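Local atomic coordinates of variant surface glycoprotein MITAT 1.1 (Trypanosoma brucei brucei, PDB entry 5LY9), a protein that forms the dense coat on the surface of the parasite, whose antigenic variation lets the trypanosome evade the host immune response. Residues Gln33-Asn38 with Leu262-Glu267. Residues are numbered along the deposited sequence; the frame is centred on the assembly and turned at random.
Sequences QEVISN and LAYTNE. With NAG (2-acetamido-2-deoxy-beta-D-glucopyranose), chain C.
With CG1 of Val35 set trans to the backbone N (chi1 166°) and CG of Tyr264 turned opposite its own carbonyl carbon, the Val35 methyl, on helix 24-55, meets the flat of the Tyr264 ring. CG1 stands 3.6 Å from the centroid of the Tyr264 ring, only 10° off the normal, a CH-pi contact. CB of Ala263 covers the opposite face; tyrosine suits the place by offering a broad flat surface that aliphatic groups can cover on both sides. Beta-branched Val35 sets one methyl over the ring centre and the other, CG2, past the CD2-CE2 border, 4.0 Å from Tyr264 CD2, on a short, stiff side chain.

One turn along, Asn38 points at the loop. Its ND2 makes a weak, bent hydrogen bond to Tyr264 O (3.3 Å, 124°) and another weak one to Ala259 O: asparagine's short amide supplies N-H donors to loop carbonyls close to the helix. The acetyl methyl C8 of the NAG joined to Asn266 ND2 rests against this amide, 3.6 Å from Asn38 CG.

The arrangement belongs to the elongated N-terminal domain of an A-type variant surface glycoprotein: a loop packed on long helix 24-55, carrying an N-linked glycan whose first sugar lies against that helix.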
ATOM      1  N   GLN A  33       2.543   2.290  -8.816  1.00 19.02           N
ATOM      2  CA  GLN A  33       3.636   2.677  -9.647  1.00 19.87           C
ATOM      3  C   GLN A  33       3.211   3.450 -10.861  1.00 19.91           C
ATOM      4  O   GLN A  33       3.908   4.401 -11.257  1.00 19.96           O
ATOM      5  CB  GLN A  33       4.502   1.470 -10.078  1.00 20.01           C
ATOM      6  CG  GLN A  33       5.243   0.807  -8.897  1.00 20.88           C
ATOM      7  CD  GLN A  33       5.939  -0.497  -9.243  1.00 22.35           C
ATOM      8  OE1 GLN A  33       5.413  -1.272 -10.030  1.00 23.71           O
ATOM      9  NE2 GLN A  33       7.124  -0.704  -8.730  1.00 23.08           N
ATOM     10  N   GLU A  34       2.098   3.080 -11.459  1.00 20.53           N
ATOM     11  CA  GLU A  34       1.562   3.793 -12.624  1.00 21.63           C
ATOM     12  C   GLU A  34       1.023   5.160 -12.203  1.00 21.14           C
ATOM     13  O   GLU A  34       1.205   6.116 -12.944  1.00 21.68           O
ATOM     14  CB  GLU A  34       0.463   2.976 -13.292  1.00 24.71           C
ATOM     15  CG  GLU A  34       1.069   1.833 -14.137  1.00 30.72           C
ATOM     16  CD  GLU A  34       2.024   2.410 -15.187  1.00 36.14           C
ATOM     17  OE1 GLU A  34       1.616   3.325 -15.987  1.00 45.07           O
ATOM     18  OE2 GLU A  34       3.230   2.057 -15.115  1.00 46.01           O
ATOM     19  N   VAL A  35       0.405   5.252 -11.026  1.00 19.39           N
ATOM     20  CA  VAL A  35      -0.012   6.558 -10.536  1.00 19.31           C
ATOM     21  C   VAL A  35       1.208   7.464 -10.385  1.00 19.87           C
ATOM     22  O   VAL A  35       1.203   8.613 -10.869  1.00 19.54           O
ATOM     23  CB  VAL A  35      -0.720   6.444  -9.192  1.00 19.59           C
ATOM     24  CG1 VAL A  35      -0.830   7.806  -8.564  1.00 20.60           C
ATOM     25  CG2 VAL A  35      -2.083   5.767  -9.339  1.00 19.39           C
ATOM     26  N   ILE A  36       2.282   6.970  -9.765  1.00 19.07           N
ATOM     27  CA  ILE A  36       3.468   7.775  -9.555  0.85 19.70           C
ATOM     28  C   ILE A  36       4.136   8.134 -10.905  1.00 19.82           C
ATOM     29  O   ILE A  36       4.540   9.272 -11.143  1.00 18.92           O
ATOM     30  CB  ILE A  36       4.456   7.097  -8.618  0.85 19.26           C
ATOM     31  CG1 ILE A  36       3.888   6.956  -7.217  0.85 19.76           C
ATOM     32  CG2 ILE A  36       5.712   7.884  -8.575  0.85 19.76           C
ATOM     33  CD1 ILE A  36       4.620   5.942  -6.322  0.85 19.24           C
ATOM     34  N   SER A  37       4.187   7.137 -11.819  1.00 19.73           N
ATOM     35  CA  SER A  37       4.687   7.375 -13.122  0.57 20.72           C
ATOM     36  C   SER A  37       3.947   8.518 -13.837  1.00 20.23           C
ATOM     37  O   SER A  37       4.574   9.376 -14.430  1.00 19.85           O
ATOM     38  CB  SER A  37       4.635   6.102 -13.964  0.57 20.70           C
ATOM     39  OG  SER A  37       5.084   6.361 -15.260  0.57 21.52           O
ATOM     40  N   ASN A  38       2.638   8.508 -13.775  1.00 20.39           N
ATOM     41  CA  ASN A  38       1.825   9.605 -14.332  1.00 20.44           C
ATOM     42  C   ASN A  38       2.127  10.966 -13.703  1.00 20.65           C
ATOM     43  O   ASN A  38       2.290  11.974 -14.411  1.00 19.87           O
ATOM     44  CB  ASN A  38       0.330   9.326 -14.233  1.00 21.14           C
ATOM     45  CG  ASN A  38      -0.173   8.355 -15.287  1.00 22.31           C
ATOM     46  OD1 ASN A  38       0.580   7.887 -16.171  1.00 23.72           O
ATOM     47  ND2 ASN A  38      -1.451   8.095 -15.236  1.00 22.83           N
ATOM     48  N   LEU A 262      -8.921  10.883 -12.875  1.00 26.11           N
ATOM     49  CA  LEU A 262      -8.816  12.344 -13.051  1.00 27.13           C
ATOM     50  C   LEU A 262      -7.656  12.961 -12.300  1.00 25.98           C
ATOM     51  O   LEU A 262      -6.872  13.760 -12.887  1.00 23.60           O
ATOM     52  CB  LEU A 262     -10.157  13.021 -12.584  1.00 32.13           C
ATOM     53  CG  LEU A 262     -11.347  12.673 -13.489  1.00 35.05           C
ATOM     54  CD1 LEU A 262     -12.648  13.242 -12.917  1.00 39.08           C
ATOM     55  CD2 LEU A 262     -11.075  13.108 -14.925  1.00 36.72           C
ATOM     56  N   ALA A 263      -7.459  12.531 -11.063  1.00 23.63           N
ATOM     57  CA  ALA A 263      -6.386  13.072 -10.245  1.00 24.40           C
ATOM     58  C   ALA A 263      -4.984  12.923 -10.837  1.00 23.64           C
ATOM     59  O   ALA A 263      -4.103  13.692 -10.481  1.00 25.20           O
ATOM     60  CB  ALA A 263      -6.443  12.478  -8.794  1.00 24.95           C
ATOM     61  N   TYR A 264      -4.765  11.930 -11.679  1.00 22.76           N
ATOM     62  CA  TYR A 264      -3.447  11.533 -12.119  1.00 23.70           C
ATOM     63  C   TYR A 264      -3.271  11.545 -13.625  1.00 24.02           C
ATOM     64  O   TYR A 264      -2.272  11.041 -14.109  1.00 24.14           O
ATOM     65  CB  TYR A 264      -3.087  10.109 -11.569  1.00 23.03           C
ATOM     66  CG  TYR A 264      -3.483   9.946 -10.118  1.00 22.79           C
ATOM     67  CD1 TYR A 264      -2.940  10.751  -9.119  1.00 22.27           C
ATOM     68  CD2 TYR A 264      -4.434   8.970  -9.733  1.00 22.34           C
ATOM     69  CE1 TYR A 264      -3.368  10.610  -7.812  1.00 22.10           C
ATOM     70  CE2 TYR A 264      -4.814   8.798  -8.433  1.00 23.29           C
ATOM     71  CZ  TYR A 264      -4.294   9.625  -7.436  1.00 22.66           C
ATOM     72  OH  TYR A 264      -4.681   9.523  -6.136  1.00 21.88           O
ATOM     73  N   THR A 265      -4.169  12.263 -14.330  1.00 23.78           N
ATOM     74  CA  THR A 265      -4.114  12.349 -15.774  1.00 24.37           C
ATOM     75  C   THR A 265      -4.377  13.756 -16.194  1.00 23.67           C
ATOM     76  O   THR A 265      -4.899  14.562 -15.414  1.00 25.57           O
ATOM     77  CB  THR A 265      -5.208  11.450 -16.425  1.00 25.04           C
ATOM     78  OG1 THR A 265      -6.455  11.660 -15.777  1.00 24.43           O
ATOM     79  CG2 THR A 265      -4.861   9.989 -16.262  1.00 25.82           C
ATOM     80  N   ASN A 266      -3.971  14.068 -17.406  1.00 23.90           N
ATOM     81  CA  ASN A 266      -4.284  15.347 -18.018  1.00 24.45           C
ATOM     82  C   ASN A 266      -5.771  15.535 -18.225  1.00 26.24           C
ATOM     83  O   ASN A 266      -6.530  14.597 -18.482  1.00 26.17           O
ATOM     84  CB  ASN A 266      -3.541  15.455 -19.343  1.00 25.59           C
ATOM     85  CG  ASN A 266      -2.013  15.666 -19.183  1.00 26.14           C
ATOM     86  OD1 ASN A 266      -1.525  16.538 -18.406  1.00 27.48           O
ATOM     87  ND2 ASN A 266      -1.257  14.938 -19.977  1.00 25.41           N
ATOM     88  N   GLU A 267      -6.209  16.779 -18.110  1.00 26.18           N
ATOM     89  CA  GLU A 267      -7.613  17.135 -18.365  1.00 25.80           C
ATOM     90  C   GLU A 267      -7.885  17.032 -19.863  1.00 26.60           C
ATOM     91  O   GLU A 267      -6.977  17.124 -20.686  1.00 26.90           O
ATOM     92  CB  GLU A 267      -7.893  18.528 -17.823  1.00 25.41           C
ATOM     93  CG  GLU A 267      -7.771  18.484 -16.301  1.00 26.32           C
ATOM     94  CD  GLU A 267      -7.941  19.829 -15.555  1.00 26.39           C
ATOM     95  OE1 GLU A 267      -7.939  20.903 -16.206  1.00 26.27           O
ATOM     96  OE2 GLU A 267      -7.893  19.776 -14.309  1.00 26.74           O
TER
HETATM   97  C1  NAG C   1       0.171  15.057 -20.008  1.00 24.26           C
HETATM   98  C2  NAG C   1       0.946  13.749 -20.035  1.00 26.74           C
HETATM   99  C3  NAG C   1       2.398  13.960 -20.279  1.00 25.48           C
HETATM  100  C4  NAG C   1       2.538  14.768 -21.577  1.00 26.21           C
HETATM  101  C5  NAG C   1       1.754  16.067 -21.465  1.00 25.07           C
HETATM  102  C6  NAG C   1       1.753  16.940 -22.728  1.00 25.57           C
HETATM  103  C7  NAG C   1       0.077  11.913 -18.679  1.00 29.10           C
HETATM  104  C8  NAG C   1      -0.043  11.258 -17.331  1.00 27.88           C
HETATM  105  N2  NAG C   1       0.776  13.049 -18.767  1.00 26.07           N
HETATM  106  O3  NAG C   1       3.039  12.702 -20.444  1.00 27.81           O
HETATM  107  O4  NAG C   1       3.921  15.077 -21.715  1.00 28.15           O
HETATM  108  O5  NAG C   1       0.406  15.750 -21.232  1.00 24.75           O
HETATM  109  O6  NAG C   1       1.408  16.136 -23.867  1.00 26.16           O
HETATM  110  O7  NAG C   1      -0.465  11.443 -19.653  1.00 29.56           O